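Local coordinates for Tat pathway signal sequence domain protein (Parabacteroides merdae, PDB 4Q9A) that probably hydrolyses ester bonds, as a putative GDSL-like lipase of the SGNH acylhydrolase family, at residues 143-151 against 162-173. Numbering follows the deposited sequence.
Sequences IVLCEPFTL and WYPMFDEFRKSA
In the beta-alpha-beta crossover that joins strand 142-146 to strand 183-185, the chain leaving the first strand runs along the connecting helix 167-179, the CA atoms of P148 and R170 being the closest such pair across the contact. P148 meets the helix with its ring: CD packs on A173 CB (3.6 Å) and CB approaches F166 CZ (3.9 Å) obliquely to the phenyl plane. F166 gets there because its CG stands anti to the backbone N (chi1 -172°), turning the ring toward the loop, where W162 CZ3 lies over one face, toward the rim. T150 completes the apolar side, its methyl CG2 3.5 Å from W162 CZ3. Its other branch, OG1, meets Y163 OH head-on at 2.6 Å, a hydrogen bond lying in the plane of the tyrosine ring at its edge; W162 CB sits over the centre of one face of that ring. On the polar side E147, extended beyond CG, reaches R170: OE2 receives a weak, bent hydrogen bond from NE (3.3 Å, 135°) within a salt bridge. The carboxylate and guanidinium planes are 43° apart. E147 OE1 turns to the backbone N of Q188 on helix 187-194, so the carboxylate ties the loop to both helices. R170 NH1 also makes a second salt bridge, again with a weak hydrogen bond, to D167 OD1, one helical turn back. A leucine in place of R170 would probably leave E147 OE2 and D167 OD1 without the positive charge they share. W162 also meets Y108 and W109, and F169 meets Y123, continuing the aromatic packing beyond the crossover. A loop leaving the strand next to the edge strand 183-185 and packing against its crossover helix is typical of a beta-alpha-beta crossover, as in the alpha/beta/alpha fold of the SGNH hydrolases.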
ATOM      1  N   ILE A 143      14.094   7.712 -17.022  1.00 47.03           N
ATOM      2  CA  ILE A 143      13.684   6.311 -17.071  1.00 45.68           C
ATOM      3  C   ILE A 143      14.212   5.534 -15.832  1.00 49.13           C
ATOM      4  O   ILE A 143      15.363   5.695 -15.400  1.00 49.87           O
ATOM      5  CB  ILE A 143      14.100   5.614 -18.400  1.00 48.88           C
ATOM      6  CG1 ILE A 143      13.697   6.439 -19.623  1.00 48.83           C
ATOM      7  CG2 ILE A 143      13.516   4.195 -18.481  1.00 49.91           C
ATOM      8  CD1 ILE A 143      14.286   5.952 -20.931  1.00 55.36           C
ATOM      9  N   VAL A 144      13.315   4.696 -15.281  1.00 43.20           N
ATOM     10  CA  VAL A 144      13.501   3.748 -14.198  1.00 41.34           C
ATOM     11  C   VAL A 144      13.282   2.398 -14.852  1.00 45.64           C
ATOM     12  O   VAL A 144      12.144   2.046 -15.154  1.00 43.92           O
ATOM     13  CB  VAL A 144      12.564   3.965 -12.968  1.00 42.68           C
ATOM     14  CG1 VAL A 144      12.949   3.041 -11.831  1.00 41.98           C
ATOM     15  CG2 VAL A 144      12.570   5.401 -12.495  1.00 42.48           C
ATOM     16  N   LEU A 145      14.377   1.688 -15.149  1.00 44.43           N
ATOM     17  CA  LEU A 145      14.329   0.353 -15.733  1.00 44.07           C
ATOM     18  C   LEU A 145      14.464  -0.662 -14.603  1.00 50.67           C
ATOM     19  O   LEU A 145      15.415  -0.586 -13.825  1.00 52.09           O
ATOM     20  CB  LEU A 145      15.406   0.175 -16.813  1.00 43.98           C
ATOM     21  CG  LEU A 145      15.252  -1.062 -17.699  1.00 47.63           C
ATOM     22  CD1 LEU A 145      14.010  -0.980 -18.587  1.00 46.24           C
ATOM     23  CD2 LEU A 145      16.487  -1.289 -18.518  1.00 50.69           C
ATOM     24  N   CYS A 146      13.481  -1.567 -14.478  1.00 47.68           N
ATOM     25  CA  CYS A 146      13.406  -2.579 -13.421  1.00 48.44           C
ATOM     26  C   CYS A 146      13.946  -3.935 -13.883  1.00 52.38           C
ATOM     27  O   CYS A 146      13.754  -4.332 -15.046  1.00 52.79           O
ATOM     28  CB  CYS A 146      11.970  -2.713 -12.931  1.00 49.03           C
ATOM     29  SG  CYS A 146      11.257  -1.188 -12.268  1.00 52.79           S
ATOM     30  N   GLU A 147      14.585  -4.655 -12.951  1.00 48.02           N
ATOM     31  CA  GLU A 147      15.146  -5.978 -13.215  1.00 48.49           C
ATOM     32  C   GLU A 147      14.028  -7.039 -13.270  1.00 52.18           C
ATOM     33  O   GLU A 147      13.325  -7.219 -12.260  1.00 50.70           O
ATOM     34  CB  GLU A 147      16.204  -6.363 -12.139  1.00 50.08           C
ATOM     35  CG  GLU A 147      17.001  -7.617 -12.462  1.00 55.69           C
ATOM     36  CD  GLU A 147      18.037  -8.049 -11.441  1.00 74.75           C
ATOM     37  OE1 GLU A 147      17.811  -7.843 -10.226  1.00 58.28           O
ATOM     38  OE2 GLU A 147      19.066  -8.627 -11.858  1.00 72.12           O
ATOM     39  N   PRO A 148      13.881  -7.784 -14.405  1.00 48.94           N
ATOM     40  CA  PRO A 148      12.918  -8.912 -14.426  1.00 48.56           C
ATOM     41  C   PRO A 148      13.401  -9.991 -13.437  1.00 55.80           C
ATOM     42  O   PRO A 148      14.618 -10.120 -13.238  1.00 57.63           O
ATOM     43  CB  PRO A 148      12.934  -9.373 -15.881  1.00 50.44           C
ATOM     44  CG  PRO A 148      14.243  -8.936 -16.408  1.00 55.79           C
ATOM     45  CD  PRO A 148      14.672  -7.721 -15.651  1.00 50.66           C
ATOM     46  N   PHE A 149      12.480 -10.699 -12.752  1.00 52.40           N
ATOM     47  CA  PHE A 149      12.856 -11.621 -11.674  1.00 53.21           C
ATOM     48  C   PHE A 149      11.989 -12.875 -11.566  1.00 58.02           C
ATOM     49  O   PHE A 149      10.900 -12.934 -12.138  1.00 58.55           O
ATOM     50  CB  PHE A 149      12.738 -10.864 -10.321  1.00 54.77           C
ATOM     51  CG  PHE A 149      11.342 -10.312 -10.074  1.00 55.37           C
ATOM     52  CD1 PHE A 149      10.360 -11.095  -9.474  1.00 58.51           C
ATOM     53  CD2 PHE A 149      10.990  -9.039 -10.514  1.00 56.09           C
ATOM     54  CE1 PHE A 149       9.053 -10.617  -9.327  1.00 58.74           C
ATOM     55  CE2 PHE A 149       9.690  -8.559 -10.353  1.00 58.05           C
ATOM     56  CZ  PHE A 149       8.730  -9.350  -9.757  1.00 56.62           C
ATOM     57  N   THR A 150      12.426 -13.820 -10.705  1.00 54.54           N
ATOM     58  CA  THR A 150      11.726 -15.062 -10.350  1.00 54.07           C
ATOM     59  C   THR A 150      12.103 -15.544  -8.948  1.00 58.69           C
ATOM     60  O   THR A 150      13.246 -15.370  -8.504  1.00 59.18           O
ATOM     61  CB  THR A 150      12.016 -16.225 -11.322  1.00 55.42           C
ATOM     62  OG1 THR A 150      13.417 -16.520 -11.287  1.00 56.45           O
ATOM     63  CG2 THR A 150      11.506 -15.987 -12.747  1.00 51.32           C
ATOM     64  N   LEU A 151      11.153 -16.227  -8.296  1.00 54.08           N
ATOM     65  CA  LEU A 151      11.326 -16.906  -7.027  1.00 53.58           C
ATOM     66  C   LEU A 151      11.319 -18.428  -7.371  1.00 58.56           C
ATOM     67  O   LEU A 151      10.302 -18.965  -7.820  1.00 57.53           O
ATOM     68  CB  LEU A 151      10.244 -16.459  -6.035  1.00 53.03           C
ATOM     69  CG  LEU A 151      10.387 -14.999  -5.508  1.00 56.70           C
ATOM     70  CD1 LEU A 151       9.594 -13.982  -6.379  1.00 55.38           C
ATOM     71  CD2 LEU A 151       9.944 -14.899  -4.053  1.00 56.80           C
ATOM     72  N   TRP A 162      14.366 -23.032 -16.621  1.00 59.64           N
ATOM     73  CA  TRP A 162      14.545 -21.583 -16.468  1.00 58.79           C
ATOM     74  C   TRP A 162      15.981 -21.105 -16.346  1.00 65.12           C
ATOM     75  O   TRP A 162      16.329 -20.085 -16.943  1.00 64.20           O
ATOM     76  CB  TRP A 162      13.791 -21.094 -15.226  1.00 56.35           C
ATOM     77  CG  TRP A 162      12.337 -20.869 -15.470  1.00 56.95           C
ATOM     78  CD1 TRP A 162      11.357 -21.813 -15.543  1.00 60.46           C
ATOM     79  CD2 TRP A 162      11.705 -19.613 -15.717  1.00 55.97           C
ATOM     80  NE1 TRP A 162      10.150 -21.223 -15.815  1.00 59.41           N
ATOM     81  CE2 TRP A 162      10.334 -19.870 -15.930  1.00 60.20           C
ATOM     82  CE3 TRP A 162      12.164 -18.283 -15.763  1.00 56.44           C
ATOM     83  CZ2 TRP A 162       9.412 -18.847 -16.177  1.00 59.04           C
ATOM     84  CZ3 TRP A 162      11.254 -17.272 -16.021  1.00 57.37           C
ATOM     85  CH2 TRP A 162       9.894 -17.554 -16.212  1.00 58.30           C
ATOM     86  N   TYR A 163      16.789 -21.776 -15.522  1.00 64.33           N
ATOM     87  CA  TYR A 163      18.145 -21.329 -15.218  1.00 64.86           C
ATOM     88  C   TYR A 163      19.199 -22.224 -15.875  1.00 70.13           C
ATOM     89  O   TYR A 163      18.983 -23.438 -15.984  1.00 70.72           O
ATOM     90  CB  TYR A 163      18.342 -21.256 -13.690  1.00 66.11           C
ATOM     91  CG  TYR A 163      17.129 -20.686 -12.977  1.00 68.27           C
ATOM     92  CD1 TYR A 163      16.887 -19.313 -12.956  1.00 68.79           C
ATOM     93  CD2 TYR A 163      16.179 -21.524 -12.397  1.00 70.07           C
ATOM     94  CE1 TYR A 163      15.743 -18.788 -12.351  1.00 67.58           C
ATOM     95  CE2 TYR A 163      15.035 -21.009 -11.781  1.00 70.19           C
ATOM     96  CZ  TYR A 163      14.822 -19.639 -11.760  1.00 76.04           C
ATOM     97  OH  TYR A 163      13.703 -19.137 -11.136  1.00 76.25           O
ATOM     98  N   PRO A 164      20.322 -21.642 -16.379  1.00 66.16           N
ATOM     99  CA  PRO A 164      20.744 -20.223 -16.299  1.00 64.14           C
ATOM    100  C   PRO A 164      20.214 -19.295 -17.396  1.00 63.31           C
ATOM    101  O   PRO A 164      20.530 -18.105 -17.378  1.00 61.76           O
ATOM    102  CB  PRO A 164      22.269 -20.329 -16.417  1.00 67.57           C
ATOM    103  CG  PRO A 164      22.487 -21.512 -17.320  1.00 73.62           C
ATOM    104  CD  PRO A 164      21.367 -22.478 -17.005  1.00 69.19           C
HETATM  105  N   MSE A 165      19.436 -19.832 -18.348  1.00 57.62           N
HETATM  106  CA  MSE A 165      18.877 -19.114 -19.502  1.00 55.67           C
HETATM  107  C   MSE A 165      18.319 -17.743 -19.149  1.00 58.37           C
HETATM  108  O   MSE A 165      18.693 -16.748 -19.777  1.00 58.18           O
HETATM  109  CB  MSE A 165      17.745 -19.927 -20.147  1.00 57.73           C
HETATM  110  CG  MSE A 165      18.203 -21.151 -20.918  1.00 66.01           C
HETATM  111 SE   MSE A 165      18.737 -22.591 -19.748  0.75 73.97          SE
HETATM  112  CE  MSE A 165      17.009 -23.192 -19.059  1.00 69.30           C
ATOM    113  N   PHE A 166      17.424 -17.699 -18.145  1.00 54.31           N
ATOM    114  CA  PHE A 166      16.744 -16.472 -17.754  1.00 53.15           C
ATOM    115  C   PHE A 166      17.709 -15.409 -17.191  1.00 59.27           C
ATOM    116  O   PHE A 166      17.453 -14.215 -17.388  1.00 57.67           O
ATOM    117  CB  PHE A 166      15.587 -16.738 -16.775  1.00 53.68           C
ATOM    118  CG  PHE A 166      14.732 -15.516 -16.505  1.00 53.78           C
ATOM    119  CD1 PHE A 166      13.905 -14.991 -17.499  1.00 55.69           C
ATOM    120  CD2 PHE A 166      14.779 -14.869 -15.267  1.00 54.99           C
ATOM    121  CE1 PHE A 166      13.125 -13.856 -17.252  1.00 54.68           C
ATOM    122  CE2 PHE A 166      13.997 -13.733 -15.020  1.00 55.96           C
ATOM    123  CZ  PHE A 166      13.176 -13.235 -16.014  1.00 53.15           C
ATOM    124  N   ASP A 167      18.837 -15.825 -16.560  1.00 58.32           N
ATOM    125  CA  ASP A 167      19.840 -14.901 -16.001  1.00 58.77           C
ATOM    126  C   ASP A 167      20.390 -13.939 -17.075  1.00 64.88           C
ATOM    127  O   ASP A 167      20.788 -12.821 -16.745  1.00 64.73           O
ATOM    128  CB  ASP A 167      20.990 -15.665 -15.335  1.00 61.85           C
ATOM    129  CG  ASP A 167      20.571 -16.732 -14.326  1.00 76.98           C
ATOM    130  OD1 ASP A 167      19.437 -16.626 -13.774  1.00 76.41           O
ATOM    131  OD2 ASP A 167      21.391 -17.662 -14.060  1.00 83.55           O
ATOM    132  N   GLU A 168      20.352 -14.363 -18.358  1.00 62.24           N
ATOM    133  CA  GLU A 168      20.796 -13.591 -19.523  1.00 61.55           C
ATOM    134  C   GLU A 168      19.869 -12.417 -19.779  1.00 62.25           C
ATOM    135  O   GLU A 168      20.322 -11.376 -20.262  1.00 61.49           O
ATOM    136  CB  GLU A 168      20.897 -14.490 -20.762  1.00 64.10           C
ATOM    137  CG  GLU A 168      22.086 -15.442 -20.697  1.00 75.03           C
ATOM    138  CD  GLU A 168      23.436 -14.808 -20.394  1.00 95.38           C
ATOM    139  OE1 GLU A 168      23.809 -13.837 -21.089  1.00 94.51           O
ATOM    140  OE2 GLU A 168      24.115 -15.272 -19.449  1.00 89.00           O
ATOM    141  N   PHE A 169      18.578 -12.580 -19.421  1.00 57.08           N
ATOM    142  CA  PHE A 169      17.539 -11.557 -19.532  1.00 55.40           C
ATOM    143  C   PHE A 169      17.774 -10.464 -18.491  1.00 59.36           C
ATOM    144  O   PHE A 169      17.648  -9.282 -18.806  1.00 58.56           O
ATOM    145  CB  PHE A 169      16.142 -12.180 -19.388  1.00 56.41           C
ATOM    146  CG  PHE A 169      15.637 -12.848 -20.652  1.00 58.91           C
ATOM    147  CD1 PHE A 169      16.150 -14.070 -21.068  1.00 63.30           C
ATOM    148  CD2 PHE A 169      14.650 -12.252 -21.426  1.00 60.87           C
ATOM    149  CE1 PHE A 169      15.706 -14.671 -22.246  1.00 65.01           C
ATOM    150  CE2 PHE A 169      14.193 -12.862 -22.599  1.00 64.98           C
ATOM    151  CZ  PHE A 169      14.723 -14.072 -22.999  1.00 64.25           C
ATOM    152  N   ARG A 170      18.180 -10.853 -17.273  1.00 57.39           N
ATOM    153  CA  ARG A 170      18.505  -9.915 -16.189  1.00 56.78           C
ATOM    154  C   ARG A 170      19.797  -9.130 -16.538  1.00 63.03           C
ATOM    155  O   ARG A 170      19.884  -7.928 -16.248  1.00 62.55           O
ATOM    156  CB  ARG A 170      18.651 -10.670 -14.863  1.00 55.54           C
ATOM    157  CG  ARG A 170      17.371 -11.376 -14.385  1.00 62.29           C
ATOM    158  CD  ARG A 170      17.614 -12.389 -13.267  1.00 70.35           C
ATOM    159  NE  ARG A 170      18.573 -11.908 -12.266  1.00 69.63           N
ATOM    160  CZ  ARG A 170      19.733 -12.501 -11.993  1.00 82.26           C
ATOM    161  NH1 ARG A 170      20.077 -13.623 -12.617  1.00 56.38           N
ATOM    162  NH2 ARG A 170      20.551 -11.985 -11.084  1.00 78.19           N
ATOM    163  N   LYS A 171      20.781  -9.818 -17.193  1.00 60.56           N
ATOM    164  CA  LYS A 171      22.051  -9.250 -17.669  1.00 60.73           C
ATOM    165  C   LYS A 171      21.782  -8.139 -18.672  1.00 63.45           C
ATOM    166  O   LYS A 171      22.449  -7.103 -18.630  1.00 63.82           O
ATOM    167  CB  LYS A 171      22.915 -10.338 -18.343  1.00 64.56           C
ATOM    168  CG  LYS A 171      23.915 -11.065 -17.451  1.00 80.33           C
ATOM    169  CD  LYS A 171      24.688 -12.126 -18.264  1.00 88.50           C
ATOM    170  CE  LYS A 171      25.706 -12.936 -17.483  1.00 87.89           C
ATOM    171  NZ  LYS A 171      25.088 -13.785 -16.426  1.00 86.04           N
ATOM    172  N   SER A 172      20.815  -8.380 -19.586  1.00 57.99           N
ATOM    173  CA  SER A 172      20.440  -7.470 -20.652  1.00 57.34           C
ATOM    174  C   SER A 172      19.765  -6.241 -20.085  1.00 59.50           C
ATOM    175  O   SER A 172      20.154  -5.118 -20.435  1.00 60.85           O
ATOM    176  CB  SER A 172      19.540  -8.166 -21.668  1.00 60.88           C
ATOM    177  OG  SER A 172      20.220  -9.256 -22.263  1.00 70.20           O
ATOM    178  N   ALA A 173      18.804  -6.434 -19.176  1.00 52.61           N
ATOM    179  CA  ALA A 173      18.108  -5.309 -18.548  1.00 50.56           C
ATOM    180  C   ALA A 173      19.125  -4.369 -17.891  1.00 53.72           C
ATOM    181  O   ALA A 173      19.055  -3.155 -18.122  1.00 52.75           O
ATOM    182  CB  ALA A 173      17.098  -5.804 -17.528  1.00 50.00           C
TER